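Side-chain contacts in SusD-like protein BACOVA_02651 (Bacteroides ovatus, PDB 5E75), which is a cell-surface polysaccharide-binding protein that probably binds xyloglucan before its transport into the periplasm for degradation: residues Asn87-Ile90 with Asn91-Thr95; Glu152-Phe155 with Gln156-Asn160. All blocks are in the same frame, centred on the assembly; numbering follows the deposited sequence.

Contact 1 (Asn87-Ile90 with Asn91-Thr95); sequences NSVI and NAVET
Ile-90 and Glu-94 meet one helical turn apart because their first torsions bring the branches together: CG2 of Ile-90, anti to its backbone nitrogen, leads on toward the next turn, while CG of Glu-94, beside its own nitrogen (chi1 -61°), leads back before the chain runs out extended. The two side chains therefore lie side by side, with OE2 of Glu-94 3.8 Å from CG2 of Ile-90. The glutamate also leans over the carbonyl below it, its CD being 3.4 Å from Ile-90 O.

The neighbouring pair, Val-89 and Val-93, repeats this i to i+4 spacing on the buried flank of helix 70-95. In Val-93, CG2 lies beside the backbone nitrogen and comes to 3.3 Å from Val-89 O, yet it touches the CG1 branch of Val-89 only loosely, at 4.5 Å. Val-93 also packs against Lys-106, Ala-109 and Ile-110 of helix 103-125, whereas Val-89 reaches Leu-27. Asn-87 faces the interior too, and its amide is held by Arg-117, Ile-134 and Asn-137.

On the exposed side, a water molecule donates to Ser-88 O at 2.7 Å and accepts from ND2 of Asn-91. Ser-88 O thus serves two donors, since Ala-92 N is bound to it as well, at 2.8 Å.

Regularity fades toward the end of the helix. The bond from Glu-94 N to Ile-90 O is weak, and so are the backbone bonds received by Asn-91 O; OG1 of Thr-95 adds a bond to that oxygen at 3.1 Å from above the carbonyl plane. A water donor at Ser-88 O and a hydroxyl donor at Asn-91 O thus supplement main-chain hydrogen bonding on the exposed face, whereas Val-89 and Val-93 offer apolar branches to the interior.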
# COMPACT_ATOMS: atom_id res chain seq x y z
N ASN A 87 7.65 -3.55 -20.30
CA ASN A 87 7.77 -3.39 -21.75
C ASN A 87 8.89 -4.26 -22.33
O ASN A 87 8.73 -4.87 -23.39
CB ASN A 87 7.98 -1.91 -22.10
CG ASN A 87 6.79 -1.06 -21.76
OD1 ASN A 87 5.69 -1.56 -21.51
ND2 ASN A 87 6.99 0.25 -21.77
N SER A 88 10.00 -4.35 -21.61
CA SER A 88 11.12 -5.18 -22.06
C SER A 88 10.74 -6.65 -22.07
O SER A 88 11.11 -7.38 -23.01
CB SER A 88 12.34 -4.95 -21.19
OG SER A 88 12.89 -3.67 -21.41
N VAL A 89 10.04 -7.12 -21.04
CA VAL A 89 9.56 -8.49 -21.01
C VAL A 89 8.63 -8.79 -22.19
O VAL A 89 8.76 -9.81 -22.85
CB VAL A 89 8.82 -8.79 -19.67
CG1 VAL A 89 8.02 -10.09 -19.75
CG2 VAL A 89 9.82 -8.85 -18.55
N ILE A 90 7.68 -7.90 -22.46
CA ILE A 90 6.75 -8.11 -23.56
C ILE A 90 7.54 -8.22 -24.88
O ILE A 90 7.27 -9.09 -25.70
CB ILE A 90 5.69 -6.99 -23.61
CG1 ILE A 90 4.77 -7.08 -22.38
CG2 ILE A 90 4.85 -7.07 -24.88
CD1 ILE A 90 3.97 -5.81 -22.14
N ASN A 91 8.53 -7.35 -25.04
CA ASN A 91 9.39 -7.38 -26.24
C ASN A 91 10.18 -8.69 -26.30
O ASN A 91 10.31 -9.28 -27.38
CB ASN A 91 10.33 -6.17 -26.25
CG ASN A 91 11.36 -6.21 -27.40
OD1 ASN A 91 11.03 -5.92 -28.54
ND2 ASN A 91 12.61 -6.55 -27.08
N ALA A 92 10.73 -9.12 -25.18
CA ALA A 92 11.54 -10.35 -25.15
C ALA A 92 10.71 -11.58 -25.51
O ALA A 92 11.22 -12.52 -26.14
CB ALA A 92 12.19 -10.54 -23.79
N VAL A 93 9.45 -11.61 -25.09
CA VAL A 93 8.57 -12.73 -25.43
C VAL A 93 8.44 -12.82 -26.95
O VAL A 93 8.43 -13.92 -27.52
CB VAL A 93 7.18 -12.56 -24.78
CG1 VAL A 93 6.17 -13.54 -25.40
CG2 VAL A 93 7.29 -12.74 -23.27
N GLU A 94 8.39 -11.66 -27.59
CA GLU A 94 8.15 -11.58 -29.02
C GLU A 94 9.43 -11.66 -29.85
O GLU A 94 9.34 -11.98 -31.03
CB GLU A 94 7.36 -10.30 -29.33
CG GLU A 94 5.99 -10.26 -28.63
CD GLU A 94 5.38 -8.87 -28.54
OE1 GLU A 94 6.09 -7.87 -28.78
OE2 GLU A 94 4.17 -8.77 -28.23
N THR A 95 10.61 -11.43 -29.26
CA THR A 95 11.88 -11.44 -30.01
C THR A 95 12.96 -12.41 -29.52
O THR A 95 13.91 -12.69 -30.25
CB THR A 95 12.54 -10.04 -30.02
OG1 THR A 95 13.04 -9.72 -28.71
CG2 THR A 95 11.55 -8.97 -30.47
O HOH W 1 13.46 -7.02 -24.38

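Contact 2 (Glu152-Phe155 with Gln156-Asn160); sequences EDVF and QFIIN
Helix 151-168, part of the helical framework of this SusD-family protein, brings Val-154 against Ile-158 over one turn near its start. CG1 of Val-154 and CD1 of Ile-158 are 3.9 Å apart, and the two side chains cross at a slant. Ile-158 owes this reach to its torsions: CG1 lies beside the backbone nitrogen (chi1 -70°) and the chain continues extended, which carries CD1 back over the preceding turn to 3.4 Å from Val-154 O. That same oxygen accepts the backbone bond from Ile-158 N at 3.0 Å. Ile-159 folds back in the same manner, with CG1 3.3 Å from Phe-155 O.

The SusD family is built largely of helices, many paired in tetratricopeptide-like fashion, and here the buried side of one helix fits between two others. Ile-158 rests on Tyr-121 and Phe-122 of helix 103-125 and on Val-190 of helix 180-195; Ile-159 turns to Tyr-191 and Arg-194 of the latter. Phe-155 meets the ring of Trp-197 edge-to-face, while Phe-157 packs against Tyr-121 with the ring planes at about 75°.

The other side of the helix carries a polar link. NE2 of Gln-156 donates to OD1 of Asn-160 at 2.9 Å in a fairly straight bond. The acceptor lies in the amide plane of Gln-156, but the donor stands above the carbonyl plane of Asn-160, so the two amides are not coplanar. A bend at chi2 (69°) turns the glutamine amide along the helix toward its partner. The C-terminal residues Phe-517 and Glu-519 touch Gln-156 and Asn-160 respectively, and Arg-150 forms a salt bridge with the buried Asp-153.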
# COMPACT_ATOMS: atom_id res chain seq x y z
N GLU A 152 -8.20 10.08 -17.54
CA GLU A 152 -9.08 9.07 -18.13
C GLU A 152 -8.32 8.09 -19.01
O GLU A 152 -8.66 6.91 -19.04
CB GLU A 152 -10.26 9.70 -18.90
CG GLU A 152 -11.37 10.28 -18.01
CD GLU A 152 -11.98 9.24 -17.07
OE1 GLU A 152 -12.38 8.17 -17.58
OE2 GLU A 152 -12.05 9.50 -15.84
N ASP A 153 -7.31 8.57 -19.75
CA ASP A 153 -6.47 7.70 -20.56
C ASP A 153 -5.75 6.69 -19.68
O ASP A 153 -5.62 5.51 -20.05
CB ASP A 153 -5.39 8.48 -21.33
CG ASP A 153 -5.93 9.44 -22.37
OD1 ASP A 153 -6.69 9.03 -23.26
OD2 ASP A 153 -5.51 10.62 -22.32
N VAL A 154 -5.23 7.16 -18.55
CA VAL A 154 -4.45 6.33 -17.64
C VAL A 154 -5.36 5.22 -17.11
O VAL A 154 -4.99 4.05 -17.13
CB VAL A 154 -3.79 7.15 -16.52
CG1 VAL A 154 -3.00 6.24 -15.58
CG2 VAL A 154 -2.85 8.19 -17.10
N PHE A 155 -6.58 5.58 -16.71
CA PHE A 155 -7.54 4.56 -16.30
C PHE A 155 -7.77 3.50 -17.38
O PHE A 155 -7.77 2.31 -17.09
CB PHE A 155 -8.89 5.17 -15.94
CG PHE A 155 -9.07 5.53 -14.48
CD1 PHE A 155 -9.12 4.55 -13.50
CD2 PHE A 155 -9.28 6.84 -14.10
CE1 PHE A 155 -9.32 4.87 -12.17
CE2 PHE A 155 -9.49 7.17 -12.78
CZ PHE A 155 -9.51 6.19 -11.82
N GLN A 156 -8.00 3.93 -18.61
CA GLN A 156 -8.28 2.97 -19.67
C GLN A 156 -7.07 2.07 -19.94
O GLN A 156 -7.23 0.88 -20.19
CB GLN A 156 -8.72 3.70 -20.94
CG GLN A 156 -9.14 2.77 -22.06
CD GLN A 156 -10.42 2.05 -21.74
OE1 GLN A 156 -11.43 2.68 -21.42
NE2 GLN A 156 -10.39 0.73 -21.78
N PHE A 157 -5.86 2.63 -19.86
CA PHE A 157 -4.63 1.87 -20.10
C PHE A 157 -4.50 0.78 -19.03
O PHE A 157 -4.18 -0.37 -19.33
CB PHE A 157 -3.47 2.87 -20.08
CG PHE A 157 -2.15 2.29 -20.50
CD1 PHE A 157 -1.35 1.61 -19.60
CD2 PHE A 157 -1.69 2.47 -21.80
CE1 PHE A 157 -0.12 1.09 -19.99
CE2 PHE A 157 -0.48 1.96 -22.19
CZ PHE A 157 0.32 1.27 -21.29
N ILE A 158 -4.74 1.16 -17.78
CA ILE A 158 -4.72 0.22 -16.67
C ILE A 158 -5.75 -0.90 -16.87
O ILE A 158 -5.44 -2.08 -16.73
CB ILE A 158 -5.00 0.96 -15.35
CG1 ILE A 158 -3.84 1.87 -14.95
CG2 ILE A 158 -5.29 0.00 -14.21
CD1 ILE A 158 -4.22 2.96 -13.96
N ILE A 159 -6.97 -0.52 -17.23
CA ILE A 159 -8.03 -1.50 -17.48
C ILE A 159 -7.65 -2.48 -18.60
O ILE A 159 -7.85 -3.70 -18.48
CB ILE A 159 -9.38 -0.79 -17.76
CG1 ILE A 159 -9.93 -0.14 -16.48
CG2 ILE A 159 -10.41 -1.77 -18.34
CD1 ILE A 159 -11.01 0.90 -16.74
N ASN A 160 -7.09 -1.96 -19.68
CA ASN A 160 -6.71 -2.83 -20.79
C ASN A 160 -5.66 -3.85 -20.36
O ASN A 160 -5.73 -5.03 -20.72
CB ASN A 160 -6.17 -2.01 -21.97
CG ASN A 160 -7.24 -1.20 -22.68
OD1 ASN A 160 -8.44 -1.34 -22.41
ND2 ASN A 160 -6.79 -0.31 -23.57

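How the contacts relate
Contacts 1 and 2 illustrate one principle, the i to i+4 meeting of side chains along a helix, in two settings. Their centres are 21 Å apart and their nearest atoms about 6 Å, without touching; helix 103-125 joins them, for its Arg-117 binds Asn-87 of contact 1 and packs on Phe-157 of contact 2. Contact 1 lies farther out, about 28 Å from the centre of the chain to its own centre, against 20 Å for contact 2, and is only partly buried, whereas contact 2 is buried. A bound magnesium ion lies about 4 Å from the side chain of Glu-152, at the start of contact 2.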